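Local coordinates for monomethylamine corrinoid protein 1 (Methanosarcina barkeri, PDB 3EZX) that carries methyl groups on a bound cobalt corrinoid from the methyltransferase MtmB to MtbA during methanogenesis from monomethylamine, at residues Val147-Ser152 / Val178-Gly183; Leu94-Val99 / Gln122-Gly127; Lys8-Ile13 / Leu43-Lys48; Gln16-Thr21 / Gly68-Asn73. All coordinates share one frame; numbering follows the deposited sequence.

In the fold
The four contacts illustrate how a two-part corrinoid protein holds its cofactor between a helical bundle and a Rossmann-like sheet. Contacts 1 and 2 share one parallel sheet, centres about 9 Å apart, and meet where strands 94-99 and 147-152 run side by side, S152 N being probably hydrogen-bonded to F98 O. Contacts 3 and 4, centres about 10 Å apart, belong to the N-terminal helical bundle and touch where the chain leaves helix 3-14 for helix 20-30. About 28 Å separates the centres of contacts 1 and 3, and the cofactor bridges much of that gap: the side chain of S152 comes within about 3 Å of it, that of M47 within about 4 Å.

Contact 1 of 4, residues Val147-Ser152 / Val178-Gly183; sequences VLLVGS and VKCMFG
L149 and M181 are stitched together by the middle of a parallel ladder: M181 N donates to L149 O at 2.8 Å, while L149 N has K179 O as acceptor and G151 N reaches M181 O. Side chains pack on both faces of this part. On the face carrying L149, C180 and F182, L149 CD1 rests against C180 SG (3.7 Å) and touches V178 CG2, and helix 161-171 closes over all three. On the other face K179 has CG wedged between its backbone N and carbonyl carbon (chi1 48°), which swings the extended chain across L148 at about a right angle until NZ reaches the C-terminal carboxylate of M215. Further along that face M181 CE lies beside V150 CG1 at 3.8 Å, the two side chains pointing the same way. The far end is looser. After G183 N binds G151 O (2.8 Å), S152 and G183 hardly touch, and the hydroxyl of S152 turns instead to a nitrogen of the cofactor's benzimidazole. Side-chain packing thus gives way to ligand at the C-terminal ends of the strands, where the Rossmann-like B12-binding domain receives the nucleotide tail of its corrinoid.

Contact 2 of 4, residues Leu94-Val99 / Gln122-Gly127; sequences LAITFV and QIVDLG
D125 OD1, which lies 3.8 Å from T97 OG1, is gripped by two donors. G127 N reaches it at 3.0 Å, closing an Asx turn, and H109 NE2 of helix 107-118 supplies the second bond. D125 stands on the face of the sheet where that helix lies, and with CG anti to its backbone N (chi1 -161°) the carboxylate is placed within reach of both donors. T97 OG1 points the same way and has a weak hydrogen bond of its own to the hydroxyl of T113.

Along the two strands the backbones run parallel. A95 N meets Q122 O at 2.9 Å. V124 O takes two hydrogens at once: T97 N donates at 2.9 Å, while the CA of I96 adds a C-H...O contact. T97 O then accepts from L126 N at 2.8 Å, and a weak bond from V99 N to G127 O ends the ladder. The opposite face is mainly hydrocarbon. I96 and V124 stand side by side, I96 CG2 meets L126 CD1 at 3.9 Å, and L94 leans over V124 and the extended chain of Q122; helix 132-141 packs on I96, V124 and L126.

Strand 94-99, helix 107-118 and strand 122-125 form a beta-alpha-beta unit. The chemistry implies a division of labour: apolar contacts and backbone bonds join the two strands, while the D125 carboxylate ties the turn after strand 122-125 to the helix of its own crossover.

Contact 3 of 4, residues Lys8-Ile13 / Leu43-Lys48; sequences KLRDAI and LSVGMK
R10 and G46 bring the two helices together backbone to backbone. Their CA atoms lie 4.1 Å apart, and R10 O receives a C-H...O contact from G46 CA at 3.5 Å. The absence of a side chain at G46 is what permits this, since a CB there would run into R10 O and crowd I13. The axes of these two segments accordingly pass 7.1 Å from each other, crossing at -38°.

Apolar contacts flank the glycine. I13 directs its two branches to different neighbours: CG1 sits 4.0 Å from L43 CD2, the two side chains meeting at about a right angle, whereas CG2, anti to the backbone N, lies over the backbone at G46 and M47 and approaches M47 SD at 4.1 Å. L9 adds its CB against the same L43 methyl. At the outer margin the aliphatic part of R10 takes over, with CD 3.8 Å from V45 CG1.

Charge is handled within one helix. The R10 chain bends at chi3 (68°), leading its guanidinium away from V45 and to the next residue, where NE forms a salt bridge with D11 OD1 at 3.0 Å, approaching from above the carboxylate plane. Cutting R10 back to an alanine would probably strip the hydrocarbon contact from V45 CG1 and leave the D11 carboxylate without this cationic mate.

Helix 61-82 packs behind L43 and M47, and M47 also touches the corrinoid. Close glycine-mediated helix packing thus links the salt-bridged outer side to the cofactor pocket, within the helical bundle that forms the N-terminal domain of this B12-binding protein.

Contact 4 of 4, residues Gln16-Thr21 / Gly68-Asn73; sequences QNVAGT and GKAMSN
V18 and A70 make the closest backbone approach of this contact, their CA atoms 4.0 Å apart. The A70 methyl fits between two residues of the loop and helix start opposite, with its CB 3.9 Å from V18 CA and 3.7 Å from T21 OG1. T21 CG2 lies against the carbonyl of A70, while V18 CG1 extends outward to the CG of K69, these side chains crossing at about a right angle.

The next shell fixes these groups. With chi1 at -62°, the T21 hydroxyl is turned back beside its own backbone N, and both bond to N17 O, OG1 donating at 3.0 Å from above the carbonyl plane. A valine in its place would probably keep much of the bulk against A70 but leave N17 O with one donor of the two, the backbone N. The N17 side chain makes a capping bond, its OD1 accepting from G20 N at 2.9 Å.

Further out, Q16 closes helix 3-14 as the C-prime residue of a Schellman motif, with N17 N bonded to A12 O, and Q16 NE2 reaches S67 OG on helix 61-82. A12, I13 and L43 also pack on T21.

No hydrogen bond crosses between 16-21 and 68-73. N17 O and OD1 find their donors within the turn, so the chemistry implies that residues 68-73 meet it through van der Waals contact, chiefly of the A70 methyl, whereas the Q16 bond to helix 61-82 falls just outside them.

Contact 1 of 4, residues Val147-Ser152 / Val178-Gly183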
loop_
_atom_site.group_PDB
_atom_site.type_symbol
_atom_site.label_atom_id
_atom_site.label_comp_id
_atom_site.label_asym_id
_atom_site.label_seq_id
_atom_site.Cartn_x
_atom_site.Cartn_y
_atom_site.Cartn_z
ATOM N N VAL A 147 15.751 7.730 -7.560
ATOM C CA VAL A 147 14.290 7.716 -7.591
ATOM C C VAL A 147 13.655 6.336 -7.733
ATOM O O VAL A 147 14.079 5.523 -8.554
ATOM C CB VAL A 147 13.766 8.624 -8.731
ATOM C CG1 VAL A 147 12.255 8.526 -8.844
ATOM C CG2 VAL A 147 14.170 10.072 -8.467
ATOM N N LEU A 148 12.636 6.095 -6.909
ATOM C CA LEU A 148 11.885 4.840 -6.904
ATOM C C LEU A 148 10.408 5.127 -7.144
ATOM O O LEU A 148 9.791 5.897 -6.407
ATOM C CB LEU A 148 12.032 4.120 -5.559
ATOM C CG LEU A 148 11.125 2.906 -5.312
ATOM C CD1 LEU A 148 11.375 1.825 -6.362
ATOM C CD2 LEU A 148 11.387 2.362 -3.913
ATOM N N LEU A 149 9.847 4.513 -8.177
ATOM C CA LEU A 149 8.440 4.705 -8.487
ATOM C C LEU A 149 7.635 3.565 -7.878
ATOM O O LEU A 149 7.704 2.430 -8.351
ATOM C CB LEU A 149 8.226 4.748 -10.002
ATOM C CG LEU A 149 8.975 5.865 -10.738
ATOM C CD1 LEU A 149 8.652 5.813 -12.228
ATOM C CD2 LEU A 149 8.592 7.221 -10.148
ATOM N N VAL A 150 6.882 3.877 -6.825
ATOM C CA VAL A 150 6.051 2.896 -6.130
ATOM C C VAL A 150 4.585 3.054 -6.559
ATOM O O VAL A 150 3.918 4.017 -6.173
ATOM C CB VAL A 150 6.141 3.087 -4.594
ATOM C CG1 VAL A 150 5.511 1.906 -3.885
ATOM C CG2 VAL A 150 7.588 3.265 -4.167
ATOM N N GLY A 151 4.082 2.105 -7.344
ATOM C CA GLY A 151 2.704 2.194 -7.807
ATOM C C GLY A 151 1.721 1.153 -7.289
ATOM O O GLY A 151 2.069 -0.012 -7.094
ATOM N N SER A 152 0.480 1.578 -7.068
ATOM C CA SER A 152 -0.562 0.679 -6.582
ATOM C C SER A 152 -1.694 0.524 -7.578
ATOM O O SER A 152 -1.929 1.390 -8.414
ATOM C CB SER A 152 -1.153 1.180 -5.260
ATOM O OG SER A 152 -0.327 0.865 -4.160
ATOM N N VAL A 178 15.562 5.484 -13.242
ATOM C CA VAL A 178 14.714 5.236 -12.077
ATOM C C VAL A 178 14.319 3.764 -11.934
ATOM O O VAL A 178 14.209 3.037 -12.923
ATOM C CB VAL A 178 13.408 6.069 -12.128
ATOM C CG1 VAL A 178 13.736 7.544 -12.271
ATOM C CG2 VAL A 178 12.522 5.590 -13.274
ATOM N N LYS A 179 14.103 3.338 -10.695
ATOM C CA LYS A 179 13.703 1.965 -10.397
ATOM C C LYS A 179 12.180 1.944 -10.222
ATOM O O LYS A 179 11.613 2.853 -9.615
ATOM C CB LYS A 179 14.419 1.503 -9.123
ATOM C CG LYS A 179 14.317 2.518 -7.998
ATOM C CD LYS A 179 15.482 2.456 -7.019
ATOM C CE LYS A 179 15.332 3.569 -5.983
ATOM N NZ LYS A 179 16.456 3.680 -5.026
ATOM N N CYS A 180 11.518 0.921 -10.759
ATOM C CA CYS A 180 10.058 0.821 -10.679
ATOM C C CYS A 180 9.515 -0.400 -9.941
ATOM O O CYS A 180 9.810 -1.535 -10.304
ATOM C CB CYS A 180 9.459 0.841 -12.087
ATOM S SG CYS A 180 9.712 2.378 -12.977
ATOM N N MET A 181 8.703 -0.151 -8.918
ATOM C CA MET A 181 8.091 -1.219 -8.133
ATOM C C MET A 181 6.574 -1.038 -8.114
ATOM O O MET A 181 6.069 -0.023 -7.631
ATOM C CB MET A 181 8.642 -1.215 -6.695
ATOM C CG MET A 181 8.073 -2.321 -5.795
ATOM S SD MET A 181 8.787 -2.375 -4.118
ATOM C CE MET A 181 7.970 -0.993 -3.354
ATOM N N PHE A 182 5.851 -2.012 -8.658
ATOM C CA PHE A 182 4.394 -1.961 -8.674
ATOM C C PHE A 182 3.829 -3.009 -7.712
ATOM O O PHE A 182 4.469 -4.021 -7.447
ATOM C CB PHE A 182 3.849 -2.209 -10.087
ATOM C CG PHE A 182 4.107 -1.083 -11.050
ATOM C CD1 PHE A 182 5.182 -1.132 -11.934
ATOM C CD2 PHE A 182 3.269 0.027 -11.074
ATOM C CE1 PHE A 182 5.419 -0.088 -12.824
ATOM C CE2 PHE A 182 3.497 1.077 -11.959
ATOM C CZ PHE A 182 4.573 1.018 -12.837
ATOM N N GLY A 183 2.636 -2.756 -7.182
ATOM C CA GLY A 183 2.019 -3.698 -6.262
ATOM C C GLY A 183 0.504 -3.593 -6.269
ATOM O O GLY A 183 -0.069 -2.914 -7.120
#

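Contact 2 of 4, residues Leu94-Val99 / Gln122-Gly127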
loop_
_atom_site.group_PDB
_atom_site.type_symbol
_atom_site.label_atom_id
_atom_site.label_comp_id
_atom_site.label_asym_id
_atom_site.label_seq_id
_atom_site.Cartn_x
_atom_site.Cartn_y
_atom_site.Cartn_z
ATOM N N LEU A 94 14.548 8.792 -3.059
ATOM C CA LEU A 94 13.247 9.437 -3.139
ATOM C C LEU A 94 12.205 8.487 -3.708
ATOM O O LEU A 94 12.384 7.937 -4.795
ATOM C CB LEU A 94 13.320 10.672 -4.035
ATOM C CG LEU A 94 11.972 11.366 -4.272
ATOM C CD1 LEU A 94 11.583 12.126 -3.014
ATOM C CD2 LEU A 94 12.071 12.307 -5.462
ATOM N N ALA A 95 11.117 8.297 -2.974
ATOM C CA ALA A 95 10.057 7.421 -3.435
ATOM C C ALA A 95 8.846 8.245 -3.840
ATOM O O ALA A 95 8.347 9.064 -3.071
ATOM C CB ALA A 95 9.673 6.444 -2.338
ATOM N N ILE A 96 8.393 8.035 -5.068
ATOM C CA ILE A 96 7.225 8.717 -5.606
ATOM C C ILE A 96 6.118 7.668 -5.617
ATOM O O ILE A 96 6.131 6.759 -6.458
ATOM C CB ILE A 96 7.496 9.223 -7.049
ATOM C CG1 ILE A 96 8.690 10.204 -7.051
ATOM C CG2 ILE A 96 6.239 9.873 -7.607
ATOM C CD1 ILE A 96 9.114 10.628 -8.451
ATOM N N THR A 97 5.186 7.788 -4.673
ATOM C CA THR A 97 4.089 6.835 -4.527
ATOM C C THR A 97 2.762 7.257 -5.138
ATOM O O THR A 97 2.371 8.424 -5.062
ATOM C CB THR A 97 3.834 6.516 -3.025
ATOM O OG1 THR A 97 3.717 7.737 -2.273
ATOM C CG2 THR A 97 4.973 5.668 -2.444
ATOM N N PHE A 98 2.047 6.292 -5.706
ATOM C CA PHE A 98 0.781 6.617 -6.346
ATOM C C PHE A 98 -0.101 5.391 -6.564
ATOM O O PHE A 98 0.362 4.259 -6.506
ATOM C CB PHE A 98 1.081 7.246 -7.700
ATOM C CG PHE A 98 1.893 6.351 -8.595
ATOM C CD1 PHE A 98 1.268 5.497 -9.490
ATOM C CD2 PHE A 98 3.282 6.332 -8.511
ATOM C CE1 PHE A 98 2.011 4.629 -10.290
ATOM C CE2 PHE A 98 4.031 5.469 -9.303
ATOM C CZ PHE A 98 3.394 4.616 -10.197
ATOM N N VAL A 99 -1.383 5.634 -6.805
ATOM C CA VAL A 99 -2.330 4.573 -7.088
ATOM C C VAL A 99 -2.746 4.826 -8.541
ATOM O O VAL A 99 -3.018 5.961 -8.917
ATOM C CB VAL A 99 -3.560 4.665 -6.172
ATOM C CG1 VAL A 99 -4.496 3.502 -6.452
ATOM C CG2 VAL A 99 -3.124 4.678 -4.720
ATOM N N GLN A 122 12.581 9.528 1.378
ATOM C CA GLN A 122 11.900 10.810 1.352
ATOM C C GLN A 122 10.651 10.494 0.549
ATOM O O GLN A 122 10.716 9.806 -0.472
ATOM C CB GLN A 122 12.725 11.873 0.640
ATOM C CG GLN A 122 12.085 13.244 0.720
ATOM C CD GLN A 122 12.583 14.185 -0.353
ATOM O OE1 GLN A 122 12.169 15.344 -0.420
ATOM N NE2 GLN A 122 13.476 13.691 -1.207
ATOM N N ILE A 123 9.513 10.991 1.004
ATOM C CA ILE A 123 8.263 10.689 0.338
ATOM C C ILE A 123 7.660 11.764 -0.552
ATOM O O ILE A 123 7.750 12.958 -0.268
ATOM C CB ILE A 123 7.202 10.258 1.381
ATOM C CG1 ILE A 123 7.671 8.986 2.090
ATOM C CG2 ILE A 123 5.862 10.029 0.716
ATOM C CD1 ILE A 123 8.051 7.858 1.145
ATOM N N VAL A 124 7.057 11.302 -1.643
ATOM C CA VAL A 124 6.359 12.147 -2.605
ATOM C C VAL A 124 5.093 11.358 -2.944
ATOM O O VAL A 124 5.077 10.544 -3.871
ATOM C CB VAL A 124 7.183 12.377 -3.885
ATOM C CG1 VAL A 124 6.418 13.290 -4.838
ATOM C CG2 VAL A 124 8.509 13.010 -3.534
ATOM N N ASP A 125 4.046 11.598 -2.160
ATOM C CA ASP A 125 2.759 10.916 -2.301
ATOM C C ASP A 125 1.840 11.644 -3.282
ATOM O O ASP A 125 1.281 12.684 -2.943
ATOM C CB ASP A 125 2.083 10.854 -0.928
ATOM C CG ASP A 125 1.002 9.802 -0.849
ATOM O OD1 ASP A 125 0.345 9.530 -1.877
ATOM O OD2 ASP A 125 0.802 9.256 0.256
ATOM N N LEU A 126 1.667 11.092 -4.482
ATOM C CA LEU A 126 0.811 11.720 -5.488
ATOM C C LEU A 126 -0.696 11.538 -5.257
ATOM O O LEU A 126 -1.511 12.178 -5.927
ATOM C CB LEU A 126 1.179 11.214 -6.889
ATOM C CG LEU A 126 2.600 11.513 -7.382
ATOM C CD1 LEU A 126 2.735 11.115 -8.850
ATOM C CD2 LEU A 126 2.907 12.995 -7.210
ATOM N N GLY A 127 -1.065 10.679 -4.310
ATOM C CA GLY A 127 -2.470 10.440 -4.028
ATOM C C GLY A 127 -3.009 9.270 -4.834
ATOM O O GLY A 127 -2.266 8.338 -5.129
#

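Contact 3 of 4, residues Lys8-Ile13 / Leu43-Lys48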
loop_
_atom_site.group_PDB
_atom_site.type_symbol
_atom_site.label_atom_id
_atom_site.label_comp_id
_atom_site.label_asym_id
_atom_site.label_seq_id
_atom_site.Cartn_x
_atom_site.Cartn_y
_atom_site.Cartn_z
ATOM N N LYS A 8 -10.205 -9.908 17.954
ATOM C CA LYS A 8 -11.084 -8.756 18.123
ATOM C C LYS A 8 -10.870 -7.736 17.005
ATOM O O LYS A 8 -11.822 -7.130 16.497
ATOM C CB LYS A 8 -10.838 -8.091 19.479
ATOM C CG LYS A 8 -11.341 -8.875 20.675
ATOM C CD LYS A 8 -11.259 -8.044 21.944
ATOM C CE LYS A 8 -11.885 -8.781 23.120
ATOM N NZ LYS A 8 -11.923 -7.945 24.358
ATOM N N LEU A 9 -9.609 -7.544 16.637
ATOM C CA LEU A 9 -9.255 -6.626 15.566
ATOM C C LEU A 9 -9.773 -7.217 14.260
ATOM O O LEU A 9 -10.388 -6.528 13.447
ATOM C CB LEU A 9 -7.735 -6.450 15.509
ATOM C CG LEU A 9 -7.138 -5.705 16.707
ATOM C CD1 LEU A 9 -5.629 -5.875 16.748
ATOM C CD2 LEU A 9 -7.526 -4.235 16.624
ATOM N N ARG A 10 -9.520 -8.505 14.068
ATOM C CA ARG A 10 -9.975 -9.202 12.874
ATOM C C ARG A 10 -11.493 -9.077 12.733
ATOM O O ARG A 10 -11.999 -8.736 11.661
ATOM C CB ARG A 10 -9.592 -10.682 12.960
ATOM C CG ARG A 10 -10.267 -11.576 11.933
ATOM C CD ARG A 10 -10.222 -13.025 12.379
ATOM N NE ARG A 10 -11.055 -13.263 13.558
ATOM C CZ ARG A 10 -11.083 -14.408 14.237
ATOM N NH1 ARG A 10 -10.322 -15.427 13.859
ATOM N NH2 ARG A 10 -11.871 -14.538 15.294
ATOM N N ASP A 11 -12.210 -9.349 13.823
ATOM C CA ASP A 11 -13.671 -9.291 13.817
ATOM C C ASP A 11 -14.247 -7.891 13.648
ATOM O O ASP A 11 -15.320 -7.725 13.067
ATOM C CB ASP A 11 -14.244 -9.921 15.093
ATOM C CG ASP A 11 -13.891 -11.394 15.233
ATOM O OD1 ASP A 11 -13.793 -12.083 14.195
ATOM O OD2 ASP A 11 -13.725 -11.867 16.381
ATOM N N ALA A 12 -13.545 -6.883 14.156
ATOM C CA ALA A 12 -14.025 -5.511 14.039
ATOM C C ALA A 12 -14.160 -5.135 12.568
ATOM O O ALA A 12 -15.065 -4.385 12.188
ATOM C CB ALA A 12 -13.072 -4.561 14.738
ATOM N N ILE A 13 -13.256 -5.659 11.745
ATOM C CA ILE A 13 -13.278 -5.401 10.312
ATOM C C ILE A 13 -14.387 -6.239 9.669
ATOM O O ILE A 13 -15.211 -5.725 8.907
ATOM C CB ILE A 13 -11.925 -5.763 9.660
ATOM C CG1 ILE A 13 -10.811 -4.909 10.260
ATOM C CG2 ILE A 13 -11.987 -5.537 8.158
ATOM C CD1 ILE A 13 -10.979 -3.424 10.016
ATOM N N LEU A 43 -6.033 -6.756 11.618
ATOM C CA LEU A 43 -6.794 -6.017 10.618
ATOM C C LEU A 43 -6.725 -6.690 9.254
ATOM O O LEU A 43 -7.757 -6.949 8.637
ATOM C CB LEU A 43 -6.275 -4.578 10.514
ATOM C CG LEU A 43 -6.230 -3.775 11.823
ATOM C CD1 LEU A 43 -5.558 -2.440 11.568
ATOM C CD2 LEU A 43 -7.636 -3.576 12.381
ATOM N N SER A 44 -5.515 -6.974 8.780
ATOM C CA SER A 44 -5.344 -7.623 7.484
ATOM C C SER A 44 -6.049 -8.980 7.419
ATOM O O SER A 44 -6.644 -9.324 6.399
ATOM C CB SER A 44 -3.858 -7.796 7.171
ATOM O OG SER A 44 -3.221 -6.550 6.997
ATOM N N VAL A 45 -5.974 -9.749 8.503
ATOM C CA VAL A 45 -6.627 -11.057 8.560
ATOM C C VAL A 45 -8.118 -10.879 8.314
ATOM O O VAL A 45 -8.732 -11.632 7.552
ATOM C CB VAL A 45 -6.461 -11.749 9.951
ATOM C CG1 VAL A 45 -7.232 -13.070 9.982
ATOM C CG2 VAL A 45 -4.996 -12.004 10.245
ATOM N N GLY A 46 -8.689 -9.876 8.974
ATOM C CA GLY A 46 -10.102 -9.580 8.830
ATOM C C GLY A 46 -10.429 -9.073 7.438
ATOM O O GLY A 46 -11.426 -9.490 6.853
ATOM N N MET A 47 -9.606 -8.176 6.896
ATOM C CA MET A 47 -9.869 -7.651 5.557
ATOM C C MET A 47 -9.901 -8.772 4.515
ATOM O O MET A 47 -10.647 -8.703 3.538
ATOM C CB MET A 47 -8.819 -6.613 5.153
ATOM C CG MET A 47 -9.238 -5.730 3.961
ATOM S SD MET A 47 -10.634 -4.617 4.347
ATOM C CE MET A 47 -11.993 -5.633 3.830
ATOM N N LYS A 48 -9.084 -9.801 4.726
ATOM C CA LYS A 48 -9.038 -10.938 3.818
ATOM C C LYS A 48 -10.355 -11.706 3.884
ATOM O O LYS A 48 -10.932 -12.042 2.854
ATOM C CB LYS A 48 -7.884 -11.869 4.184
ATOM C CG LYS A 48 -7.770 -13.084 3.279
ATOM C CD LYS A 48 -6.631 -13.996 3.703
ATOM C CE LYS A 48 -6.514 -15.199 2.774
ATOM N NZ LYS A 48 -5.406 -16.110 3.185
#

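Contact 4 of 4, residues Gln16-Thr21 / Gly68-Asn73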
loop_
_atom_site.group_PDB
_atom_site.type_symbol
_atom_site.label_atom_id
_atom_site.label_comp_id
_atom_site.label_asym_id
_atom_site.label_seq_id
_atom_site.Cartn_x
_atom_site.Cartn_y
_atom_site.Cartn_z
ATOM N N GLN A 16 -17.903 -4.804 10.257
ATOM C CA GLN A 16 -18.047 -3.373 9.988
ATOM C C GLN A 16 -18.179 -2.499 11.229
ATOM O O GLN A 16 -19.050 -1.635 11.290
ATOM C CB GLN A 16 -19.256 -3.123 9.076
ATOM C CG GLN A 16 -19.158 -3.770 7.701
ATOM C CD GLN A 16 -19.253 -5.278 7.756
ATOM O OE1 GLN A 16 -20.220 -5.829 8.284
ATOM N NE2 GLN A 16 -18.253 -5.956 7.204
ATOM N N ASN A 17 -17.315 -2.719 12.214
ATOM C CA ASN A 17 -17.350 -1.923 13.436
ATOM C C ASN A 17 -16.386 -0.743 13.286
ATOM O O ASN A 17 -15.299 -0.733 13.862
ATOM C CB ASN A 17 -16.955 -2.782 14.642
ATOM C CG ASN A 17 -17.123 -2.049 15.957
ATOM O OD1 ASN A 17 -17.438 -0.859 15.983
ATOM N ND2 ASN A 17 -16.910 -2.756 17.061
ATOM N N VAL A 18 -16.803 0.251 12.508
ATOM C CA VAL A 18 -15.989 1.431 12.239
ATOM C C VAL A 18 -15.560 2.191 13.489
ATOM O O VAL A 18 -14.385 2.501 13.660
ATOM C CB VAL A 18 -16.732 2.415 11.322
ATOM C CG1 VAL A 18 -15.797 3.512 10.888
ATOM C CG2 VAL A 18 -17.310 1.688 10.130
ATOM N N ALA A 19 -16.516 2.505 14.354
ATOM C CA ALA A 19 -16.216 3.238 15.576
ATOM C C ALA A 19 -15.267 2.487 16.509
ATOM O O ALA A 19 -14.376 3.083 17.111
ATOM C CB ALA A 19 -17.506 3.555 16.310
ATOM N N GLY A 20 -15.457 1.177 16.615
ATOM C CA GLY A 20 -14.638 0.376 17.505
ATOM C C GLY A 20 -13.205 0.072 17.116
ATOM O O GLY A 20 -12.311 0.113 17.963
ATOM N N THR A 21 -12.976 -0.239 15.846
ATOM C CA THR A 21 -11.641 -0.569 15.379
ATOM C C THR A 21 -10.532 0.311 15.954
ATOM O O THR A 21 -9.473 -0.188 16.344
ATOM C CB THR A 21 -11.580 -0.524 13.850
ATOM O OG1 THR A 21 -12.476 -1.506 13.317
ATOM C CG2 THR A 21 -10.176 -0.820 13.359
ATOM N N GLY A 68 -13.906 -0.838 4.964
ATOM C CA GLY A 68 -12.831 -0.019 4.441
ATOM C C GLY A 68 -12.592 1.167 5.356
ATOM O O GLY A 68 -11.451 1.483 5.703
ATOM N N LYS A 69 -13.676 1.821 5.753
ATOM C CA LYS A 69 -13.575 2.969 6.638
ATOM C C LYS A 69 -13.075 2.503 8.001
ATOM O O LYS A 69 -12.362 3.227 8.690
ATOM C CB LYS A 69 -14.936 3.658 6.770
ATOM C CG LYS A 69 -14.959 4.838 7.724
ATOM C CD LYS A 69 -14.076 5.984 7.250
ATOM C CE LYS A 69 -14.097 7.137 8.258
ATOM N NZ LYS A 69 -13.197 8.271 7.885
ATOM N N ALA A 70 -13.440 1.284 8.379
ATOM C CA ALA A 70 -13.012 0.726 9.654
ATOM C C ALA A 70 -11.490 0.616 9.686
ATOM O O ALA A 70 -10.864 0.910 10.708
ATOM C CB ALA A 70 -13.632 -0.638 9.863
ATOM N N MET A 71 -10.895 0.195 8.569
ATOM C CA MET A 71 -9.451 0.062 8.521
ATOM C C MET A 71 -8.738 1.397 8.329
ATOM O O MET A 71 -7.616 1.574 8.795
ATOM C CB MET A 71 -9.007 -0.913 7.430
ATOM C CG MET A 71 -7.641 -1.508 7.757
ATOM S SD MET A 71 -6.915 -2.556 6.525
ATOM C CE MET A 71 -7.651 -4.068 6.966
ATOM N N SER A 72 -9.377 2.339 7.649
ATOM C CA SER A 72 -8.765 3.646 7.446
ATOM C C SER A 72 -8.666 4.358 8.796
ATOM O O SER A 72 -7.679 5.033 9.088
ATOM C CB SER A 72 -9.600 4.475 6.475
ATOM O OG SER A 72 -9.771 3.775 5.259
ATOM N N ASN A 73 -9.695 4.202 9.619
ATOM C CA ASN A 73 -9.696 4.817 10.934
ATOM C C ASN A 73 -8.623 4.160 11.800
ATOM O O ASN A 73 -7.999 4.813 12.633
ATOM C CB ASN A 73 -11.070 4.673 11.598
ATOM C CG ASN A 73 -12.087 5.672 11.069
ATOM O OD1 ASN A 73 -13.237 5.696 11.513
ATOM N ND2 ASN A 73 -11.670 6.505 10.125
#